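Local coordinates for 199aa long hypothetical Trp repressor binding protein (Sulfolobus tokodaii, PDB 2ZKI), which is of unknown function but belongs to the flavodoxin-like NADPH-dependent FMN reductase family and so probably binds FMN and takes part in redox chemistry, at residues A[6-11]-A[66-71]; A[12-17]-A[40-45]; A[107-112]-A[185-190]. All coordinates share one frame; numbering follows the deposited sequence.

Contact 1 of 3, residues A[6-11]-A[66-71]; sequences NILVLF and DDMRWA. With SO4 (sulfate ion), chain N.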
loop_
_atom_site.group_PDB
_atom_site.type_symbol
_atom_site.label_atom_id
_atom_site.label_comp_id
_atom_site.label_asym_id
_atom_site.label_seq_id
_atom_site.Cartn_x
_atom_site.Cartn_y
_atom_site.Cartn_z
ATOM N N ASN A 6 -21.532 -18.911 -7.378
ATOM C CA ASN A 6 -21.971 -17.705 -8.069
ATOM C C ASN A 6 -20.856 -16.670 -8.117
ATOM O O ASN A 6 -20.306 -16.287 -7.082
ATOM C CB ASN A 6 -23.210 -17.109 -7.394
ATOM C CG ASN A 6 -24.427 -18.019 -7.476
ATOM O OD1 ASN A 6 -25.199 -18.113 -6.521
ATOM N ND2 ASN A 6 -24.610 -18.682 -8.618
ATOM N N ILE A 7 -20.524 -16.225 -9.325
ATOM C CA ILE A 7 -19.455 -15.254 -9.517
ATOM C C ILE A 7 -20.019 -13.927 -10.009
ATOM O O ILE A 7 -20.651 -13.864 -11.066
ATOM C CB ILE A 7 -18.363 -15.784 -10.494
ATOM C CG1 ILE A 7 -17.690 -17.049 -9.932
ATOM C CG2 ILE A 7 -17.327 -14.697 -10.821
ATOM C CD1 ILE A 7 -17.064 -16.893 -8.546
ATOM N N LEU A 8 -19.795 -12.877 -9.221
ATOM C CA LEU A 8 -20.189 -11.528 -9.606
ATOM C C LEU A 8 -18.993 -10.762 -10.153
ATOM O O LEU A 8 -17.985 -10.586 -9.465
ATOM C CB LEU A 8 -20.800 -10.773 -8.417
ATOM C CG LEU A 8 -21.403 -9.390 -8.693
ATOM C CD1 LEU A 8 -22.767 -9.508 -9.355
ATOM C CD2 LEU A 8 -21.508 -8.590 -7.414
ATOM N N VAL A 9 -19.108 -10.319 -11.399
ATOM C CA VAL A 9 -18.101 -9.456 -11.997
ATOM C C VAL A 9 -18.596 -8.014 -11.897
ATOM O O VAL A 9 -19.511 -7.599 -12.614
ATOM C CB VAL A 9 -17.775 -9.854 -13.461
ATOM C CG1 VAL A 9 -16.701 -8.947 -14.036
ATOM C CG2 VAL A 9 -17.325 -11.312 -13.538
ATOM N N LEU A 10 -17.991 -7.273 -10.976
ATOM C CA LEU A 10 -18.372 -5.898 -10.689
ATOM C C LEU A 10 -17.305 -4.946 -11.213
ATOM O O LEU A 10 -16.113 -5.187 -11.027
ATOM C CB LEU A 10 -18.553 -5.722 -9.180
ATOM C CG LEU A 10 -18.972 -4.366 -8.609
ATOM C CD1 LEU A 10 -20.325 -3.955 -9.139
ATOM C CD2 LEU A 10 -18.988 -4.430 -7.094
ATOM N N PHE A 11 -17.731 -3.871 -11.871
ATOM C CA PHE A 11 -16.788 -2.920 -12.454
ATOM C C PHE A 11 -17.341 -1.509 -12.639
ATOM O O PHE A 11 -18.544 -1.316 -12.807
ATOM C CB PHE A 11 -16.232 -3.453 -13.787
ATOM C CG PHE A 11 -17.213 -3.406 -14.930
ATOM C CD1 PHE A 11 -18.120 -4.439 -15.131
ATOM C CD2 PHE A 11 -17.213 -2.335 -15.820
ATOM C CE1 PHE A 11 -19.022 -4.398 -16.193
ATOM C CE2 PHE A 11 -18.113 -2.287 -16.883
ATOM C CZ PHE A 11 -19.017 -3.319 -17.069
ATOM N N ASP A 66 -28.527 -6.851 -3.649
ATOM C CA ASP A 66 -28.912 -8.260 -3.739
ATOM C C ASP A 66 -27.851 -9.080 -4.475
ATOM O O ASP A 66 -27.629 -10.252 -4.153
ATOM C CB ASP A 66 -30.267 -8.412 -4.439
ATOM C CG ASP A 66 -31.435 -7.992 -3.560
ATOM O OD1 ASP A 66 -31.472 -8.389 -2.375
ATOM O OD2 ASP A 66 -32.326 -7.273 -4.064
ATOM N N ASP A 67 -27.204 -8.451 -5.457
ATOM C CA ASP A 67 -26.134 -9.079 -6.238
ATOM C C ASP A 67 -24.936 -9.492 -5.377
ATOM O O ASP A 67 -24.271 -10.490 -5.664
ATOM C CB ASP A 67 -25.675 -8.146 -7.363
ATOM C CG ASP A 67 -26.728 -7.965 -8.448
ATOM O OD1 ASP A 67 -26.766 -6.876 -9.054
ATOM O OD2 ASP A 67 -27.513 -8.905 -8.701
ATOM N N MET A 68 -24.673 -8.718 -4.327
ATOM C CA MET A 68 -23.590 -9.006 -3.394
ATOM C C MET A 68 -23.944 -10.187 -2.486
ATOM O O MET A 68 -23.073 -10.980 -2.119
ATOM C CB MET A 68 -23.263 -7.768 -2.552
ATOM C CG MET A 68 -22.979 -6.496 -3.352
ATOM S SD MET A 68 -21.417 -6.511 -4.257
ATOM C CE MET A 68 -20.239 -6.318 -2.920
ATOM N N ARG A 69 -25.222 -10.294 -2.125
ATOM C CA ARG A 69 -25.715 -11.408 -1.310
ATOM C C ARG A 69 -25.743 -12.706 -2.119
ATOM O O ARG A 69 -25.446 -13.782 -1.597
ATOM C CB ARG A 69 -27.117 -11.110 -0.774
ATOM C CG ARG A 69 -27.207 -9.938 0.187
ATOM C CD ARG A 69 -28.649 -9.693 0.592
ATOM N NE ARG A 69 -28.765 -8.625 1.582
ATOM C CZ ARG A 69 -29.138 -7.377 1.311
ATOM N NH1 ARG A 69 -29.446 -7.020 0.070
ATOM N NH2 ARG A 69 -29.210 -6.483 2.288
ATOM N N TRP A 70 -26.108 -12.577 -3.393
ATOM C CA TRP A 70 -26.217 -13.693 -4.329
ATOM C C TRP A 70 -24.882 -14.397 -4.543
ATOM O O TRP A 70 -24.810 -15.630 -4.521
ATOM C CB TRP A 70 -26.765 -13.174 -5.663
ATOM C CG TRP A 70 -26.722 -14.152 -6.800
ATOM C CD1 TRP A 70 -27.619 -15.144 -7.061
ATOM C CD2 TRP A 70 -25.739 -14.214 -7.845
ATOM N NE1 TRP A 70 -27.253 -15.831 -8.195
ATOM C CE2 TRP A 70 -26.102 -15.281 -8.697
ATOM C CE3 TRP A 70 -24.581 -13.478 -8.137
ATOM C CZ2 TRP A 70 -25.353 -15.627 -9.830
ATOM C CZ3 TRP A 70 -23.836 -13.824 -9.262
ATOM C CH2 TRP A 70 -24.226 -14.890 -10.093
ATOM N N ALA A 71 -23.832 -13.600 -4.730
ATOM C CA ALA A 71 -22.513 -14.095 -5.114
ATOM C C ALA A 71 -21.811 -14.909 -4.028
ATOM O O ALA A 71 -21.977 -14.654 -2.833
ATOM C CB ALA A 71 -21.631 -12.934 -5.556
HETATM S S SO4 N . -31.507 -4.360 0.585
HETATM O O1 SO4 N . -31.776 -5.489 -0.302
HETATM O O2 SO4 N . -31.966 -3.129 -0.052
HETATM O O3 SO4 N . -32.208 -4.554 1.853
HETATM O O4 SO4 N . -30.072 -4.268 0.838
#

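Contact 2 of 3, residues A[12-17]-A[40-45]; sequences YGYGSI and VRETLP. With SO4 (sulfate ion), chain I.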
loop_
_atom_site.group_PDB
_atom_site.type_symbol
_atom_site.label_atom_id
_atom_site.label_comp_id
_atom_site.label_asym_id
_atom_site.label_seq_id
_atom_site.Cartn_x
_atom_site.Cartn_y
_atom_site.Cartn_z
ATOM N N TYR A 12 -16.443 -0.529 -12.591
ATOM C CA TYR A 12 -16.728 0.814 -13.079
ATOM C C TYR A 12 -16.097 0.940 -14.462
ATOM O O TYR A 12 -15.068 0.318 -14.731
ATOM C CB TYR A 12 -16.151 1.875 -12.133
ATOM C CG TYR A 12 -16.276 3.295 -12.653
ATOM C CD1 TYR A 12 -17.398 4.069 -12.362
ATOM C CD2 TYR A 12 -15.275 3.859 -13.446
ATOM C CE1 TYR A 12 -17.520 5.370 -12.844
ATOM C CE2 TYR A 12 -15.386 5.157 -13.935
ATOM C CZ TYR A 12 -16.509 5.907 -13.629
ATOM O OH TYR A 12 -16.618 7.193 -14.112
ATOM N N GLY A 13 -16.715 1.726 -15.341
ATOM C CA GLY A 13 -16.075 2.068 -16.608
ATOM C C GLY A 13 -16.889 1.892 -17.874
ATOM O O GLY A 13 -17.995 1.345 -17.854
ATOM N N TYR A 14 -16.315 2.357 -18.982
ATOM C CA TYR A 14 -17.005 2.422 -20.266
ATOM C C TYR A 14 -16.120 1.963 -21.431
ATOM O O TYR A 14 -16.602 1.799 -22.557
ATOM C CB TYR A 14 -17.510 3.852 -20.523
ATOM C CG TYR A 14 -18.321 4.441 -19.387
ATOM C CD1 TYR A 14 -19.690 4.196 -19.282
ATOM C CD2 TYR A 14 -17.718 5.239 -18.412
ATOM C CE1 TYR A 14 -20.440 4.727 -18.239
ATOM C CE2 TYR A 14 -18.460 5.776 -17.363
ATOM C CZ TYR A 14 -19.822 5.517 -17.285
ATOM O OH TYR A 14 -20.567 6.041 -16.254
ATOM N N GLY A 15 -14.833 1.752 -21.155
ATOM C CA GLY A 15 -13.854 1.427 -22.195
ATOM C C GLY A 15 -13.376 -0.015 -22.202
ATOM O O GLY A 15 -14.184 -0.951 -22.237
ATOM N N SER A 16 -12.055 -0.184 -22.173
ATOM C CA SER A 16 -11.417 -1.505 -22.228
ATOM C C SER A 16 -11.615 -2.341 -20.959
ATOM O O SER A 16 -11.398 -3.557 -20.969
ATOM C CB SER A 16 -9.923 -1.366 -22.543
ATOM O OG SER A 16 -9.277 -0.502 -21.622
ATOM N N ILE A 17 -12.022 -1.683 -19.875
ATOM C CA ILE A 17 -12.327 -2.360 -18.613
ATOM C C ILE A 17 -13.563 -3.261 -18.754
ATOM O O ILE A 17 -13.659 -4.305 -18.100
ATOM C CB ILE A 17 -12.477 -1.340 -17.435
ATOM C CG1 ILE A 17 -12.619 -2.053 -16.084
ATOM C CG2 ILE A 17 -13.629 -0.368 -17.675
ATOM C CD1 ILE A 17 -11.302 -2.404 -15.424
ATOM N N VAL A 40 -21.449 -0.193 -11.883
ATOM C CA VAL A 40 -21.887 0.730 -10.830
ATOM C C VAL A 40 -22.429 2.046 -11.387
ATOM O O VAL A 40 -22.146 2.417 -12.529
ATOM C CB VAL A 40 -20.766 1.027 -9.787
ATOM C CG1 VAL A 40 -20.472 -0.199 -8.942
ATOM C CG2 VAL A 40 -19.498 1.549 -10.463
ATOM N N ARG A 41 -23.208 2.738 -10.558
ATOM C CA ARG A 41 -23.773 4.048 -10.870
ATOM C C ARG A 41 -22.673 5.097 -11.020
ATOM O O ARG A 41 -21.658 5.044 -10.323
ATOM C CB ARG A 41 -24.716 4.458 -9.739
ATOM C CG ARG A 41 -25.800 5.452 -10.107
ATOM C CD ARG A 41 -26.367 6.078 -8.843
ATOM N NE ARG A 41 -27.768 6.474 -8.979
ATOM C CZ ARG A 41 -28.804 5.706 -8.650
ATOM N NH1 ARG A 41 -28.613 4.484 -8.162
ATOM N NH2 ARG A 41 -30.041 6.160 -8.810
ATOM N N GLU A 42 -22.880 6.049 -11.926
ATOM C CA GLU A 42 -21.942 7.157 -12.113
ATOM C C GLU A 42 -22.130 8.226 -11.036
ATOM O O GLU A 42 -23.260 8.564 -10.673
ATOM C CB GLU A 42 -22.089 7.767 -13.513
ATOM C CG GLU A 42 -21.073 8.862 -13.847
ATOM C CD GLU A 42 -19.635 8.371 -13.800
ATOM O OE1 GLU A 42 -18.944 8.638 -12.792
ATOM O OE2 GLU A 42 -19.198 7.708 -14.763
ATOM N N THR A 43 -21.014 8.751 -10.535
ATOM C CA THR A 43 -21.032 9.754 -9.469
ATOM C C THR A 43 -20.444 11.097 -9.901
ATOM O O THR A 43 -20.633 12.108 -9.219
ATOM C CB THR A 43 -20.292 9.257 -8.203
ATOM O OG1 THR A 43 -18.950 8.883 -8.542
ATOM C CG2 THR A 43 -21.016 8.063 -7.585
ATOM N N LEU A 44 -19.734 11.103 -11.028
ATOM C CA LEU A 44 -19.152 12.329 -11.575
ATOM C C LEU A 44 -20.237 13.361 -11.878
ATOM O O LEU A 44 -21.309 13.001 -12.368
ATOM C CB LEU A 44 -18.344 12.033 -12.846
ATOM C CG LEU A 44 -16.969 11.359 -12.751
ATOM C CD1 LEU A 44 -16.501 10.947 -14.133
ATOM C CD2 LEU A 44 -15.930 12.252 -12.086
ATOM N N PRO A 45 -19.972 14.647 -11.568
ATOM C CA PRO A 45 -20.906 15.731 -11.888
ATOM C C PRO A 45 -21.115 15.889 -13.400
ATOM O O PRO A 45 -20.215 15.550 -14.172
ATOM C CB PRO A 45 -20.214 16.972 -11.306
ATOM C CG PRO A 45 -18.781 16.605 -11.203
ATOM C CD PRO A 45 -18.772 15.150 -10.876
HETATM S S SO4 I . -13.085 4.247 -18.985
HETATM O O1 SO4 I . -13.090 4.310 -20.444
HETATM O O2 SO4 I . -12.601 2.936 -18.556
HETATM O O3 SO4 I . -12.209 5.294 -18.461
HETATM O O4 SO4 I . -14.441 4.444 -18.481
#

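Contact 3 of 3, residues A[107-112]-A[185-190]; sequences GKPVTF and KRITEV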
loop_
_atom_site.group_PDB
_atom_site.type_symbol
_atom_site.label_atom_id
_atom_site.label_comp_id
_atom_site.label_asym_id
_atom_site.label_seq_id
_atom_site.Cartn_x
_atom_site.Cartn_y
_atom_site.Cartn_z
ATOM N N GLY A 107 -15.491 -14.116 4.596
ATOM C CA GLY A 107 -14.931 -15.394 4.171
ATOM C C GLY A 107 -14.977 -15.642 2.675
ATOM O O GLY A 107 -14.377 -16.602 2.187
ATOM N N LYS A 108 -15.682 -14.777 1.947
ATOM C CA LYS A 108 -15.829 -14.914 0.497
ATOM C C LYS A 108 -14.567 -14.456 -0.240
ATOM O O LYS A 108 -13.929 -13.487 0.170
ATOM C CB LYS A 108 -17.050 -14.129 -0.009
ATOM C CG LYS A 108 -18.374 -14.439 0.697
ATOM C CD LYS A 108 -19.005 -15.746 0.229
ATOM C CE LYS A 108 -20.296 -16.043 0.985
ATOM N NZ LYS A 108 -21.341 -14.998 0.770
ATOM N N PRO A 109 -14.195 -15.163 -1.325
ATOM C CA PRO A 109 -13.038 -14.769 -2.132
ATOM C C PRO A 109 -13.298 -13.571 -3.050
ATOM O O PRO A 109 -14.399 -13.418 -3.584
ATOM C CB PRO A 109 -12.752 -16.022 -2.960
ATOM C CG PRO A 109 -14.073 -16.673 -3.103
ATOM C CD PRO A 109 -14.821 -16.398 -1.833
ATOM N N VAL A 110 -12.274 -12.740 -3.224
ATOM C CA VAL A 110 -12.345 -11.567 -4.090
ATOM C C VAL A 110 -11.062 -11.425 -4.911
ATOM O O VAL A 110 -9.958 -11.619 -4.397
ATOM C CB VAL A 110 -12.662 -10.258 -3.285
ATOM C CG1 VAL A 110 -11.605 -9.978 -2.214
ATOM C CG2 VAL A 110 -12.829 -9.059 -4.212
ATOM N N THR A 111 -11.223 -11.106 -6.192
ATOM C CA THR A 111 -10.091 -10.839 -7.076
ATOM C C THR A 111 -10.246 -9.466 -7.740
ATOM O O THR A 111 -11.368 -9.001 -7.964
ATOM C CB THR A 111 -9.883 -11.973 -8.126
ATOM O OG1 THR A 111 -8.650 -11.765 -8.825
ATOM C CG2 THR A 111 -11.036 -12.040 -9.128
ATOM N N PHE A 112 -9.120 -8.823 -8.042
ATOM C CA PHE A 112 -9.136 -7.459 -8.562
ATOM C C PHE A 112 -8.492 -7.333 -9.934
ATOM O O PHE A 112 -7.513 -8.017 -10.244
ATOM C CB PHE A 112 -8.455 -6.496 -7.585
ATOM C CG PHE A 112 -9.059 -6.494 -6.212
ATOM C CD1 PHE A 112 -8.448 -7.186 -5.172
ATOM C CD2 PHE A 112 -10.236 -5.799 -5.956
ATOM C CE1 PHE A 112 -9.001 -7.189 -3.896
ATOM C CE2 PHE A 112 -10.799 -5.793 -4.686
ATOM C CZ PHE A 112 -10.181 -6.487 -3.652
ATOM N N LYS A 185 -11.183 -18.079 -13.973
ATOM C CA LYS A 185 -10.987 -19.478 -13.609
ATOM C C LYS A 185 -10.448 -19.579 -12.186
ATOM O O LYS A 185 -10.869 -20.438 -11.412
ATOM C CB LYS A 185 -10.035 -20.165 -14.591
ATOM C CG LYS A 185 -9.877 -21.662 -14.363
ATOM C CD LYS A 185 -8.822 -22.260 -15.276
ATOM C CE LYS A 185 -8.734 -23.767 -15.083
ATOM N NZ LYS A 185 -7.711 -24.390 -15.968
ATOM N N ARG A 186 -9.530 -18.677 -11.852
ATOM C CA ARG A 186 -8.866 -18.669 -10.557
ATOM C C ARG A 186 -9.819 -18.319 -9.398
ATOM O O ARG A 186 -9.742 -18.928 -8.328
ATOM C CB ARG A 186 -7.660 -17.722 -10.603
ATOM C CG ARG A 186 -6.638 -17.878 -9.482
ATOM C CD ARG A 186 -5.794 -19.145 -9.604
ATOM N NE ARG A 186 -6.375 -20.265 -8.864
ATOM C CZ ARG A 186 -6.254 -20.453 -7.551
ATOM N NH1 ARG A 186 -5.569 -19.599 -6.802
ATOM N NH2 ARG A 186 -6.825 -21.504 -6.979
ATOM N N ILE A 187 -10.716 -17.357 -9.616
ATOM C CA ILE A 187 -11.677 -16.952 -8.579
ATOM C C ILE A 187 -12.768 -18.001 -8.351
ATOM O O ILE A 187 -13.227 -18.188 -7.224
ATOM C CB ILE A 187 -12.299 -15.534 -8.848
ATOM C CG1 ILE A 187 -13.168 -15.065 -7.671
ATOM C CG2 ILE A 187 -13.104 -15.499 -10.147
ATOM C CD1 ILE A 187 -12.397 -14.724 -6.413
ATOM N N THR A 188 -13.159 -18.689 -9.422
ATOM C CA THR A 188 -14.174 -19.738 -9.353
ATOM C C THR A 188 -13.689 -20.918 -8.513
ATOM O O THR A 188 -14.444 -21.457 -7.703
ATOM C CB THR A 188 -14.583 -20.215 -10.765
ATOM O OG1 THR A 188 -15.056 -19.097 -11.525
ATOM C CG2 THR A 188 -15.682 -21.266 -10.694
ATOM N N GLU A 189 -12.425 -21.296 -8.699
ATOM C CA GLU A 189 -11.819 -22.411 -7.968
ATOM C C GLU A 189 -11.825 -22.197 -6.458
ATOM O O GLU A 189 -12.105 -23.121 -5.695
ATOM C CB GLU A 189 -10.390 -22.667 -8.459
ATOM C CG GLU A 189 -10.316 -23.358 -9.814
ATOM C CD GLU A 189 -8.901 -23.729 -10.217
ATOM O OE1 GLU A 189 -8.015 -22.846 -10.198
ATOM O OE2 GLU A 189 -8.676 -24.911 -10.562
ATOM N N VAL A 190 -11.522 -20.973 -6.037
ATOM C CA VAL A 190 -11.506 -20.621 -4.621
ATOM C C VAL A 190 -12.936 -20.510 -4.086
ATOM O O VAL A 190 -13.208 -20.868 -2.937
ATOM C CB VAL A 190 -10.728 -19.304 -4.373
ATOM C CG1 VAL A 190 -10.512 -19.070 -2.879
ATOM C CG2 VAL A 190 -9.390 -19.333 -5.098
#

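Contact 1 of 3, residues A[6-11]-A[66-71]
Asn6 lies over one face of the Trp70 indole: its CB stands 3.5 Å from the centroid of the six-membered ring and only 8° off the normal, a CH-pi contact, while its side-chain amide stacks on the ring with the two planes 13° apart. Further along the strand, the backbone O of Ile7 meets the ring edge near its plane, 3.7 Å from Trp70 CZ3. Leu8 faces the helix and divides its branches. Its CB rests on Ala71 CB at 3.7 Å, CD1 touches CB of Asp67, and CD2 meets the Met68 SD at 3.8 Å. Bends at chi2 and chi3 of Met68 carry its sulfur toward the strand, so that Leu10 CD2 also comes near it. The Trp70 ring reaches Asn6 because its CG is anti to the backbone N (chi1 170°), and Lys36 adds a cation-pi contact to it. Asp67 directs its carboxylate elsewhere, bonding Thr64 N through OD1. Arg69, facing outward, grips a sulfate ion with NH1 and NH2. Strand 6-11 is flanked by strands 34-39 and 73-79, and helix 65-70 crosses it as the helical link of a beta-alpha-beta connection between those two, with helix 87-94 packed beside Met68 and Leu10.

Contact 2 of 3, residues A[12-17]-A[40-45]
Tyr12 and Tyr14 converge on one carboxylate oxygen of Glu42 with their rings turned differently against it. The Tyr12 ring stands nearly upright to the carboxylate, planes 86° apart, and its OH bonds OE2 at 2.7 Å through the syn lone pair. Tyr14 lies closer to coplanar with the same group, at 29°; its OH reaches OE2 at 2.6 Å from the anti side, somewhat out of plane. Glu42 leaves with CG anti to its backbone N and bends at chi2 (61°), bringing OE1 back to its own loop. OE2 thus holds two hydroxyls, and OE1 accepts the backbone N of Thr43 and that of Leu44 (each 3.1 Å) from opposite faces of its plane. Four bonds fix the carboxylate's rotation. Val40 CG2 fits at the edge of the Tyr12 ring, 3.8 Å from Tyr12 CB. Tyr14 N donates to a sulfate O4 at 2.8 Å; as in flavodoxins, this turn after the first strand probably receives the FMN phosphate. Phe54 meets the Tyr14 ring edge-to-face, and Thr43 bonds Thr91 of the second subunit. The contact lies at the C-terminal ends of adjacent strands 6-11 and 34-39, before helix 16-31, and helix 87-94 packs on Tyr12 and Val40.

Contact 3 of 3, residues A[107-112]-A[185-190]
Ile187 turns its CG1 anti to the backbone N (chi1 -173°), which with chi2 at 70° sends CD1 out from the helix to meet Pro109, while Thr111 holds OG1 anti to its own N and thereby offers the methyl CG2 to the same isoleucine. CD1 of Ile187 lies 3.7 Å from CB of Pro109 and also rests on the Pro109-Val110 peptide; the two side chains cross at about a right angle. On the other flank, Thr111 CG2 sits 3.7 Å from Ile187 CB, the side chains meeting at a slant. One helical turn on, Val190 presents CG1 to Pro109 CB at 3.8 Å, so both aliphatic groups touch the proline ring. No hydrogen bond joins the segments, and the side chains meet through carbon alone. The Thr111 hydroxyl bonds Val142 O, with a weak bond to Gln183 of the same helix. With an alanine at Ile187 the CB under Thr111 stays, but CG1 and CD1 go, which would probably open a gap beside Pro109 CB and leave Val190 as its main cover from the helix. The axes of 109-112 and 185-190 run nearly antiparallel (169°), 8.4 Å apart at closest, where helix 174-195 packs on strand 109-115 at one face of the sheet. Helix 16-31 packs beside it through Thr188, strand 73-79 borders Thr111 and Val110, and Ile140 of the third subunit packs on Val190.

In the fold
Contacts 1 and 3 are built on the parallel sheet of this flavodoxin-like fold, ordered 34-39, 6-11, 73-79, 109-115, 140-141, and contact 2 lies in the loops that follow two of its strands. Contact 1 places helix 65-70 on one face, whereas contact 3 places helix 174-195 on the other; their centres lie about 12 Å apart, and Ile7, on that second face, packs against Thr188. The centre of contact 2 is about 18 Å from that of contact 1, and Phe11 O and Val40 N are probably hydrogen-bonded. In sequence, contact 2 falls between the two segments of contact 1; contact 3 comes later, its centre about 23 Å from that of contact 2. Contacts 1 and 3 thus clothe the sheet, while contact 2 shapes the probable flavin-phosphate end.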